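PDB 4H05: aminoglycoside-O-phosphotransferase VIII, which transfers a phosphate group from ATP to the 3'-hydroxyl of aminoglycoside antibiotics, and so probably protects its host from them. Local coordinates for residues A[97-108]-A[193-203]; A[135-144]-A[265-273]. All coordinates share one frame; numbering follows the deposited sequence.

Interaction 1. Residues A[97-108]-A[193-203]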
loop_
_atom_site.group_PDB
_atom_site.type_symbol
_atom_site.label_atom_id
_atom_site.label_comp_id
_atom_site.label_asym_id
_atom_site.label_seq_id
_atom_site.Cartn_x
_atom_site.Cartn_y
_atom_site.Cartn_z
ATOM N N GLY A 97 -4.248 4.876 -16.057
ATOM C CA GLY A 97 -4.370 6.139 -15.435
ATOM C C GLY A 97 -3.093 6.594 -14.775
ATOM O O GLY A 97 -2.019 6.092 -15.077
ATOM N N ARG A 98 -3.224 7.599 -13.899
ATOM C CA ARG A 98 -2.082 8.253 -13.311
ATOM C C ARG A 98 -2.148 8.085 -11.776
ATOM O O ARG A 98 -3.219 8.198 -11.176
ATOM C CB ARG A 98 -2.105 9.725 -13.681
ATOM C CG ARG A 98 -1.033 10.557 -12.980
ATOM C CD ARG A 98 -1.275 12.033 -13.278
ATOM N NE ARG A 98 -1.431 12.317 -14.698
ATOM C CZ ARG A 98 -2.262 13.236 -15.204
ATOM N NH1 ARG A 98 -3.052 13.956 -14.422
ATOM N NH2 ARG A 98 -2.304 13.447 -16.525
ATOM N N PRO A 99 -1.017 7.777 -11.158
ATOM C CA PRO A 99 -1.062 7.637 -9.713
ATOM C C PRO A 99 -1.251 8.956 -8.962
ATOM O O PRO A 99 -0.847 10.001 -9.447
ATOM C CB PRO A 99 0.251 6.959 -9.373
ATOM C CG PRO A 99 1.156 7.101 -10.559
ATOM C CD PRO A 99 0.304 7.498 -11.747
ATOM N N ALA A 100 -1.906 8.905 -7.808
ATOM C CA ALA A 100 -2.145 10.057 -6.951
ATOM C C ALA A 100 -0.826 10.784 -6.488
ATOM O O ALA A 100 -0.863 11.941 -6.091
ATOM C CB ALA A 100 -2.989 9.643 -5.739
ATOM N N SER A 101 0.228 9.981 -6.429
ATOM C CA SER A 101 1.658 10.244 -6.496
ATOM C C SER A 101 2.229 11.222 -7.561
ATOM O O SER A 101 3.268 11.849 -7.357
ATOM C CB SER A 101 2.215 8.883 -6.952
ATOM O OG SER A 101 3.368 8.561 -6.249
ATOM N N ALA A 102 1.662 11.236 -8.754
ATOM C CA ALA A 102 2.216 12.072 -9.819
ATOM C C ALA A 102 1.918 13.524 -9.449
ATOM O O ALA A 102 1.149 13.785 -8.519
ATOM C CB ALA A 102 1.620 11.730 -11.174
ATOM N N ARG A 103 2.564 14.457 -10.153
ATOM C CA ARG A 103 2.248 15.878 -10.008
ATOM C C ARG A 103 0.991 16.120 -10.860
ATOM O O ARG A 103 1.025 16.060 -12.071
ATOM C CB ARG A 103 3.428 16.762 -10.467
ATOM C CG ARG A 103 3.201 18.277 -10.264
ATOM C CD ARG A 103 4.386 19.220 -10.623
ATOM N NE ARG A 103 5.125 18.908 -11.857
ATOM C CZ ARG A 103 4.607 18.897 -13.092
ATOM N NH1 ARG A 103 3.318 19.141 -13.308
ATOM N NH2 ARG A 103 5.382 18.605 -14.134
ATOM N N TRP A 104 -0.122 16.374 -10.216
ATOM C CA TRP A 104 -1.353 16.550 -10.900
ATOM C C TRP A 104 -1.551 18.030 -11.225
ATOM O O TRP A 104 -1.086 18.901 -10.461
ATOM C CB TRP A 104 -2.494 16.029 -10.014
ATOM C CG TRP A 104 -2.744 14.554 -10.115
ATOM C CD1 TRP A 104 -2.011 13.535 -9.500
ATOM C CD2 TRP A 104 -3.781 13.861 -10.890
ATOM N NE1 TRP A 104 -2.466 12.317 -9.869
ATOM C CE2 TRP A 104 -3.542 12.435 -10.695
ATOM C CE3 TRP A 104 -4.839 14.265 -11.702
ATOM C CZ2 TRP A 104 -4.357 11.463 -11.272
ATOM C CZ3 TRP A 104 -5.659 13.299 -12.270
ATOM C CH2 TRP A 104 -5.420 11.915 -12.071
ATOM N N PRO A 105 -2.295 18.342 -12.321
ATOM C CA PRO A 105 -2.707 19.723 -12.524
ATOM C C PRO A 105 -3.319 20.284 -11.260
ATOM O O PRO A 105 -4.192 19.672 -10.654
ATOM C CB PRO A 105 -3.747 19.629 -13.646
ATOM C CG PRO A 105 -3.248 18.504 -14.454
ATOM C CD PRO A 105 -2.770 17.495 -13.432
ATOM N N ARG A 106 -2.829 21.455 -10.875
ATOM C CA ARG A 106 -3.244 22.137 -9.672
ATOM C C ARG A 106 -4.747 22.170 -9.464
ATOM O O ARG A 106 -5.240 22.031 -8.368
ATOM C CB ARG A 106 -2.612 23.548 -9.693
ATOM C CG ARG A 106 -3.513 24.686 -9.265
ATOM C CD ARG A 106 -2.925 26.069 -9.631
ATOM N NE ARG A 106 -3.246 26.999 -8.548
ATOM C CZ ARG A 106 -2.580 27.042 -7.396
ATOM N NH1 ARG A 106 -1.522 26.243 -7.206
ATOM N NH2 ARG A 106 -2.954 27.904 -6.446
ATOM N N GLU A 107 -5.498 22.334 -10.539
ATOM C CA GLU A 107 -6.940 22.468 -10.435
ATOM C C GLU A 107 -7.540 21.118 -10.216
ATOM O O GLU A 107 -8.754 21.011 -10.230
ATOM C CB GLU A 107 -7.575 23.007 -11.736
ATOM C CG GLU A 107 -6.662 23.771 -12.687
ATOM C CD GLU A 107 -5.745 22.870 -13.509
ATOM O OE1 GLU A 107 -4.695 22.509 -12.929
ATOM O OE2 GLU A 107 -6.044 22.539 -14.707
ATOM N N GLN A 108 -6.722 20.059 -10.138
ATOM C CA GLN A 108 -7.287 18.717 -9.934
ATOM C C GLN A 108 -6.869 18.141 -8.559
ATOM O O GLN A 108 -7.487 17.220 -8.043
ATOM C CB GLN A 108 -6.914 17.798 -11.118
ATOM C CG GLN A 108 -7.806 17.924 -12.340
ATOM C CD GLN A 108 -7.482 16.872 -13.408
ATOM O OE1 GLN A 108 -8.369 16.251 -13.977
ATOM N NE2 GLN A 108 -6.214 16.676 -13.678
ATOM N N PRO A 193 -0.566 7.683 -1.790
ATOM C CA PRO A 193 -1.003 8.094 -3.115
ATOM C C PRO A 193 -0.303 7.295 -4.240
ATOM O O PRO A 193 -0.817 7.134 -5.322
ATOM C CB PRO A 193 -0.665 9.583 -3.124
ATOM C CG PRO A 193 -0.616 9.961 -1.663
ATOM C CD PRO A 193 0.081 8.786 -1.076
ATOM N N ASP A 194 0.845 6.771 -3.934
ATOM C CA ASP A 194 1.533 5.862 -4.773
ATOM C C ASP A 194 0.762 4.644 -5.161
ATOM O O ASP A 194 0.899 4.213 -6.222
ATOM C CB ASP A 194 2.873 5.456 -4.113
ATOM C CG ASP A 194 4.018 6.174 -4.744
ATOM O OD1 ASP A 194 4.019 6.199 -5.994
ATOM O OD2 ASP A 194 4.852 6.781 -4.041
ATOM N N ASN A 195 -0.079 4.115 -4.305
ATOM C CA ASN A 195 -0.781 2.875 -4.551
ATOM C C ASN A 195 -2.202 3.030 -5.060
ATOM O O ASN A 195 -3.033 2.059 -5.050
ATOM C CB ASN A 195 -0.737 2.195 -3.181
ATOM C CG ASN A 195 0.641 1.753 -2.873
ATOM O OD1 ASN A 195 1.347 1.489 -3.836
ATOM N ND2 ASN A 195 1.041 1.649 -1.584
ATOM N N VAL A 196 -2.531 4.264 -5.459
ATOM C CA VAL A 196 -3.864 4.587 -6.012
ATOM C C VAL A 196 -3.699 5.305 -7.352
ATOM O O VAL A 196 -2.965 6.310 -7.493
ATOM C CB VAL A 196 -4.667 5.484 -5.079
ATOM C CG1 VAL A 196 -6.085 5.685 -5.597
ATOM C CG2 VAL A 196 -4.709 4.902 -3.679
ATOM N N LEU A 197 -4.323 4.727 -8.352
ATOM C CA LEU A 197 -4.233 5.275 -9.667
ATOM C C LEU A 197 -5.621 5.790 -10.022
ATOM O O LEU A 197 -6.638 5.314 -9.505
ATOM C CB LEU A 197 -3.785 4.200 -10.648
ATOM C CG LEU A 197 -2.267 3.933 -10.741
ATOM C CD1 LEU A 197 -2.031 2.618 -10.099
ATOM C CD2 LEU A 197 -1.679 3.842 -12.124
ATOM N N LEU A 198 -5.649 6.783 -10.872
ATOM C CA LEU A 198 -6.869 7.394 -11.213
ATOM C C LEU A 198 -6.946 7.920 -12.662
ATOM O O LEU A 198 -5.946 8.144 -13.367
ATOM C CB LEU A 198 -7.215 8.500 -10.207
ATOM C CG LEU A 198 -6.635 9.045 -8.925
ATOM C CD1 LEU A 198 -7.737 9.214 -7.881
ATOM C CD2 LEU A 198 -5.337 8.405 -8.421
ATOM N N ASP A 199 -8.160 8.104 -13.126
ATOM C CA ASP A 199 -8.328 8.488 -14.540
ATOM C C ASP A 199 -7.825 9.952 -14.657
ATOM O O ASP A 199 -8.212 10.772 -13.835
ATOM C CB ASP A 199 -9.817 8.338 -14.884
ATOM C CG ASP A 199 -10.157 8.855 -16.264
ATOM O OD1 ASP A 199 -10.383 8.036 -17.132
ATOM O OD2 ASP A 199 -10.137 10.059 -16.459
ATOM N N PRO A 200 -6.957 10.276 -15.616
ATOM C CA PRO A 200 -6.448 11.682 -15.651
ATOM C C PRO A 200 -7.513 12.739 -15.972
ATOM O O PRO A 200 -7.359 13.911 -15.606
ATOM C CB PRO A 200 -5.328 11.686 -16.711
ATOM C CG PRO A 200 -5.144 10.257 -17.121
ATOM C CD PRO A 200 -6.176 9.358 -16.468
ATOM N N ARG A 201 -8.638 12.321 -16.534
ATOM C CA ARG A 201 -9.705 13.248 -16.846
ATOM C C ARG A 201 -10.686 13.375 -15.740
ATOM O O ARG A 201 -11.057 14.475 -15.413
ATOM C CB ARG A 201 -10.387 12.773 -18.110
ATOM C CG ARG A 201 -11.351 13.754 -18.750
ATOM C CD ARG A 201 -12.191 13.009 -19.801
ATOM N NE ARG A 201 -13.542 13.372 -19.495
ATOM C CZ ARG A 201 -14.584 12.568 -19.310
ATOM N NH1 ARG A 201 -14.530 11.265 -19.521
ATOM N NH2 ARG A 201 -15.751 13.129 -18.983
ATOM N N THR A 202 -11.149 12.290 -15.117
ATOM C CA THR A 202 -12.276 12.476 -14.178
ATOM C C THR A 202 -11.813 12.421 -12.721
ATOM O O THR A 202 -12.586 12.664 -11.822
ATOM C CB THR A 202 -13.320 11.363 -14.370
ATOM O OG1 THR A 202 -12.681 10.085 -14.152
ATOM C CG2 THR A 202 -13.896 11.422 -15.806
ATOM N N CYS A 203 -10.552 12.035 -12.491
ATOM C CA CYS A 203 -10.119 11.611 -11.128
ATOM C C CYS A 203 -10.920 10.401 -10.550
ATOM O O CYS A 203 -10.888 10.162 -9.332
ATOM C CB CYS A 203 -10.140 12.806 -10.138
ATOM S SG CYS A 203 -9.107 14.184 -10.706
#

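Interaction 2. Residues A[135-144]-A[265-273]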
loop_
_atom_site.group_PDB
_atom_site.type_symbol
_atom_site.label_atom_id
_atom_site.label_comp_id
_atom_site.label_asym_id
_atom_site.label_seq_id
_atom_site.Cartn_x
_atom_site.Cartn_y
_atom_site.Cartn_z
ATOM N N ARG A 135 -5.014 -7.982 9.433
ATOM C CA ARG A 135 -3.842 -7.198 9.696
ATOM C C ARG A 135 -3.977 -6.348 10.982
ATOM O O ARG A 135 -3.538 -5.158 11.051
ATOM C CB ARG A 135 -3.563 -6.294 8.483
ATOM C CG ARG A 135 -2.069 -5.935 8.367
ATOM C CD ARG A 135 -1.886 -4.413 8.205
ATOM N NE ARG A 135 -0.450 -4.117 8.171
ATOM C CZ ARG A 135 0.098 -2.916 8.318
ATOM N NH1 ARG A 135 -0.633 -1.830 8.485
ATOM N NH2 ARG A 135 1.408 -2.808 8.325
ATOM N N SER A 136 -4.600 -6.923 12.010
ATOM C CA SER A 136 -4.840 -6.188 13.240
ATOM C C SER A 136 -3.589 -6.099 14.082
ATOM O O SER A 136 -2.556 -6.657 13.717
ATOM C CB SER A 136 -5.954 -6.841 14.049
ATOM O OG SER A 136 -5.617 -8.152 14.317
ATOM N N LEU A 137 -3.676 -5.375 15.201
ATOM C CA LEU A 137 -2.524 -5.228 16.135
ATOM C C LEU A 137 -2.002 -6.547 16.676
ATOM O O LEU A 137 -0.747 -6.653 16.933
ATOM C CB LEU A 137 -2.896 -4.367 17.314
ATOM C CG LEU A 137 -3.251 -2.910 16.964
ATOM C CD1 LEU A 137 -3.988 -2.267 18.126
ATOM C CD2 LEU A 137 -2.004 -2.134 16.579
ATOM N N ALA A 138 -2.890 -7.559 16.823
ATOM C CA ALA A 138 -2.347 -8.966 17.147
ATOM C C ALA A 138 -1.382 -9.486 16.086
ATOM O O ALA A 138 -0.449 -10.229 16.382
ATOM C CB ALA A 138 -3.445 -10.025 17.472
ATOM N N VAL A 139 -1.446 -8.986 14.876
ATOM C CA VAL A 139 -0.498 -9.458 13.842
ATOM C C VAL A 139 0.634 -8.482 13.655
ATOM O O VAL A 139 1.831 -8.833 13.394
ATOM C CB VAL A 139 -1.202 -9.542 12.444
ATOM C CG1 VAL A 139 -0.214 -9.636 11.314
ATOM C CG2 VAL A 139 -2.150 -10.682 12.361
ATOM N N THR A 140 0.255 -7.219 13.652
ATOM C CA THR A 140 1.199 -6.213 13.212
ATOM C C THR A 140 2.215 -5.896 14.291
ATOM O O THR A 140 3.348 -5.558 13.975
ATOM C CB THR A 140 0.531 -4.916 12.734
ATOM O OG1 THR A 140 -0.330 -4.391 13.748
ATOM C CG2 THR A 140 -0.222 -5.105 11.405
ATOM N N VAL A 141 1.841 -5.969 15.559
ATOM C CA VAL A 141 2.800 -5.602 16.619
ATOM C C VAL A 141 3.918 -6.685 16.707
ATOM O O VAL A 141 5.114 -6.384 16.525
ATOM C CB VAL A 141 2.121 -5.253 17.966
ATOM C CG1 VAL A 141 3.193 -4.948 19.012
ATOM C CG2 VAL A 141 1.153 -4.104 17.860
ATOM N N PRO A 142 3.533 -7.966 16.866
ATOM C CA PRO A 142 4.583 -8.967 16.651
ATOM C C PRO A 142 5.400 -8.801 15.351
ATOM O O PRO A 142 6.602 -9.060 15.373
ATOM C CB PRO A 142 3.803 -10.282 16.598
ATOM C CG PRO A 142 2.624 -10.084 17.505
ATOM C CD PRO A 142 2.267 -8.588 17.327
ATOM N N GLN A 143 4.821 -8.434 14.216
ATOM C CA GLN A 143 5.713 -8.230 13.051
ATOM C C GLN A 143 6.765 -7.095 13.312
ATOM O O GLN A 143 7.871 -7.128 12.787
ATOM C CB GLN A 143 4.956 -7.924 11.761
ATOM C CG GLN A 143 4.187 -9.084 11.138
ATOM C CD GLN A 143 3.189 -8.635 10.062
ATOM O OE1 GLN A 143 2.718 -7.505 10.057
ATOM N NE2 GLN A 143 2.861 -9.524 9.178
ATOM N N ALA A 144 6.378 -6.087 14.102
ATOM C CA ALA A 144 7.230 -4.950 14.398
ATOM C C ALA A 144 8.389 -5.423 15.307
ATOM O O ALA A 144 9.551 -5.228 14.993
ATOM C CB ALA A 144 6.392 -3.851 15.058
ATOM N N PHE A 265 0.059 6.822 16.191
ATOM C CA PHE A 265 0.397 5.447 16.426
ATOM C C PHE A 265 0.566 4.717 15.122
ATOM O O PHE A 265 1.520 4.010 14.955
ATOM C CB PHE A 265 -0.630 4.711 17.262
ATOM C CG PHE A 265 -0.259 3.265 17.460
ATOM C CD1 PHE A 265 0.673 2.901 18.407
ATOM C CD2 PHE A 265 -0.769 2.290 16.633
ATOM C CE1 PHE A 265 1.060 1.597 18.562
ATOM C CE2 PHE A 265 -0.427 0.979 16.781
ATOM C CZ PHE A 265 0.510 0.613 17.740
ATOM N N TYR A 266 -0.288 4.959 14.151
ATOM C CA TYR A 266 -0.196 4.194 12.903
ATOM C C TYR A 266 0.863 4.740 11.976
ATOM O O TYR A 266 1.433 4.001 11.174
ATOM C CB TYR A 266 -1.607 3.987 12.258
ATOM C CG TYR A 266 -2.463 2.993 13.065
ATOM C CD1 TYR A 266 -2.175 1.628 13.036
ATOM C CD2 TYR A 266 -3.498 3.406 13.870
ATOM C CE1 TYR A 266 -2.874 0.737 13.778
ATOM C CE2 TYR A 266 -4.236 2.479 14.642
ATOM C CZ TYR A 266 -3.848 1.172 14.614
ATOM O OH TYR A 266 -4.476 0.277 15.337
ATOM N N ARG A 267 1.258 6.000 12.157
ATOM C CA ARG A 267 2.450 6.501 11.504
ATOM C C ARG A 267 3.711 5.837 12.077
ATOM O O ARG A 267 4.655 5.591 11.331
ATOM C CB ARG A 267 2.615 8.046 11.637
ATOM C CG ARG A 267 1.851 8.967 10.666
ATOM C CD ARG A 267 2.381 10.454 10.713
ATOM N NE ARG A 267 1.279 11.108 11.359
ATOM C CZ ARG A 267 1.194 11.598 12.580
ATOM N NH1 ARG A 267 2.226 11.778 13.360
ATOM N NH2 ARG A 267 -0.010 11.972 12.976
ATOM N N LEU A 268 3.745 5.631 13.391
ATOM C CA LEU A 268 4.868 4.983 14.063
ATOM C C LEU A 268 4.940 3.505 13.705
ATOM O O LEU A 268 6.011 2.961 13.323
ATOM C CB LEU A 268 4.747 5.145 15.601
ATOM C CG LEU A 268 5.683 4.289 16.424
ATOM C CD1 LEU A 268 7.174 4.641 16.189
ATOM C CD2 LEU A 268 5.231 4.370 17.916
ATOM N N LEU A 269 3.794 2.849 13.751
ATOM C CA LEU A 269 3.808 1.438 13.272
ATOM C C LEU A 269 4.448 1.248 11.902
ATOM O O LEU A 269 5.184 0.251 11.636
ATOM C CB LEU A 269 2.388 0.869 13.291
ATOM C CG LEU A 269 2.232 -0.587 12.857
ATOM C CD1 LEU A 269 3.006 -1.493 13.831
ATOM C CD2 LEU A 269 0.730 -0.955 12.730
ATOM N N ASP A 270 4.173 2.200 11.037
ATOM C CA ASP A 270 4.586 2.070 9.676
ATOM C C ASP A 270 6.087 2.219 9.515
ATOM O O ASP A 270 6.635 1.759 8.532
ATOM C CB ASP A 270 3.854 3.053 8.751
ATOM C CG ASP A 270 3.932 2.638 7.255
ATOM O OD1 ASP A 270 3.735 1.441 6.907
ATOM O OD2 ASP A 270 4.246 3.489 6.408
ATOM N N GLU A 271 6.752 2.861 10.464
ATOM C CA GLU A 271 8.178 2.984 10.388
ATOM C C GLU A 271 8.857 1.627 10.448
ATOM O O GLU A 271 10.021 1.517 10.107
ATOM C CB GLU A 271 8.672 3.775 11.582
ATOM C CG GLU A 271 8.013 5.155 11.754
ATOM C CD GLU A 271 8.932 6.231 11.304
ATOM O OE1 GLU A 271 9.594 5.958 10.271
ATOM O OE2 GLU A 271 9.014 7.284 11.982
ATOM N N PHE A 272 8.138 0.621 10.934
ATOM C CA PHE A 272 8.717 -0.712 11.160
ATOM C C PHE A 272 8.697 -1.547 9.904
ATOM O O PHE A 272 9.313 -2.585 9.854
ATOM C CB PHE A 272 7.943 -1.488 12.221
ATOM C CG PHE A 272 8.080 -0.924 13.601
ATOM C CD1 PHE A 272 8.943 -1.486 14.513
ATOM C CD2 PHE A 272 7.367 0.138 13.971
ATOM C CE1 PHE A 272 9.057 -0.986 15.769
ATOM C CE2 PHE A 272 7.479 0.681 15.227
ATOM C CZ PHE A 272 8.349 0.132 16.130
ATOM N N PHE A 273 7.971 -1.097 8.904
ATOM C CA PHE A 273 7.787 -1.860 7.699
ATOM C C PHE A 273 8.402 -1.199 6.483
ATOM O O PHE A 273 8.443 -1.779 5.416
ATOM C CB PHE A 273 6.287 -2.033 7.452
ATOM C CG PHE A 273 5.576 -2.778 8.525
ATOM C CD1 PHE A 273 5.382 -4.129 8.417
ATOM C CD2 PHE A 273 5.007 -2.113 9.576
ATOM C CE1 PHE A 273 4.677 -4.826 9.392
ATOM C CE2 PHE A 273 4.349 -2.784 10.556
ATOM C CZ PHE A 273 4.189 -4.146 10.487
ATOM O OXT PHE A 273 8.841 -0.079 6.495
HETATM O O HOH W 1 2.173 -0.103 8.797
#

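Interaction 1. Residues A[97-108]-A[193-203]
Arg-98 and Leu-198 form a hydrogen-bonded antiparallel pair in the small three-stranded sheet of this kinase-like fold, where strand 98-99 is an outer strand beside strand 196-198. Arg-98 N donates to Leu-198 O at 2.8 Å, and Leu-198 N returns a bond to Arg-98 O. One residue on, Pro-99 faces Leu-197 as a non-hydrogen-bonded pair, a place that suits proline because no amide hydrogen is needed there. Ala-100 N then donates to Val-196 O at 2.8 Å, and a weak bond from Ser-101 N to Pro-193 O ends the series. Gly-97 suits its backbone angles, and its CA lies 3.3 Å from Leu-198 O.

Apolar side chains gather round Leu-198: Ala-100 CB meets its CD2, and Trp-104 lies across it, with Trp-104 CZ2 4.1 Å from Leu-198 CG. The small Ala-100 lets its CB come within 3.5 Å of Pro-193 CB, a tight fit. Cys-203 SG meets the six-membered ring obliquely, and Val-112 of helix 109-124 also touches Ala-100 and Trp-104.

Arg-98, its CG anti to the backbone N (chi1 173°), lays its guanidinium over Pro-200, where Arg-98 NH2 is 3.5 Å from Pro-200 CB, and its CD over one face of the indole. Asp-194 lies beside the predicted magnesium ligand Asn-195, its side chain about 7 Å from that of Asp-210, the other predicted ligand. A bond from Trp-104 NE1 to Pro-99 O, 2.9 Å long, helps fix the indole; Ala-102 N reaches the same oxygen from the other face of the carbonyl plane.

Interaction 2. Residues A[135-144]-A[265-273]
The Phe-273 ring carries the Arg-135 guanidinium over one face in a cation-pi contact, while Gln-143 OE1 and Thr-140 O lie at its edge, near the ring plane, with Leu-269 CD1 there too. This joins the start of helix 137-150 to the C-terminal end of the chain, in the turn from Asp-270 to Phe-273, within the helical part of the kinase-like fold. Arg-135 CZ stands 4.9 Å from the Phe-273 ring centroid, but the two planes are 58° apart, so NH2 leads the approach instead of a flat stack. On the guanidinium itself, Thr-140 CG2 packs over one face and a water sits at the edge. The Phe-272 ring takes Ala-144 CB over one face, a CH-pi contact of 3.9 Å from CB to the centroid; a methyl is small enough to let the backbones draw close here.

The short helix segments cross at 47°, their axes 11.2 Å apart, and side chains such as Leu-137 and Phe-265 bridge the gap. Leu-137, its CG anti to the carbonyl carbon (chi1 -64°), places CD2 3.5 Å from Phe-265 CE2 and against the hydroxyl end of Tyr-266. Between these groups and Phe-273, the branched end of Leu-269 meets Thr-140 at about a right angle, Leu-269 CD2 lying 3.7 Å from Thr-140 OG1.

Asp-270 is paired directly with Arg-213 and Arg-228 in salt bridges, which probably keep its carboxylate ionised, whereas Arg-135 reaches it through water. Although Arg-135 NH2 and Asp-270 OD1 are 5.0 Å apart, one water links them, accepting from Arg-135 NH2 at 2.9 Å and donating to Asp-270 OD1 at 2.9 Å.

Overall arrangement
Along the chain the segments alternate: 97-108, 135-144, 193-203, then 265-273, so the loops closed by the two interactions overlap. Their centres lie about 28 Å apart on opposite sides of the chain's centre, and their nearest atoms are about 9 Å from each other without touching. Interaction 1 belongs to the three-stranded sheet backed by helix 109-124, whereas interaction 2 joins helices 137-150 and 260-270. Each has a side chain, of Asp-194 and of Arg-135 respectively, about 7 Å from that of the predicted proton acceptor Asp-190. The two contacts thus flank the probable phosphotransfer site from different parts of the fold.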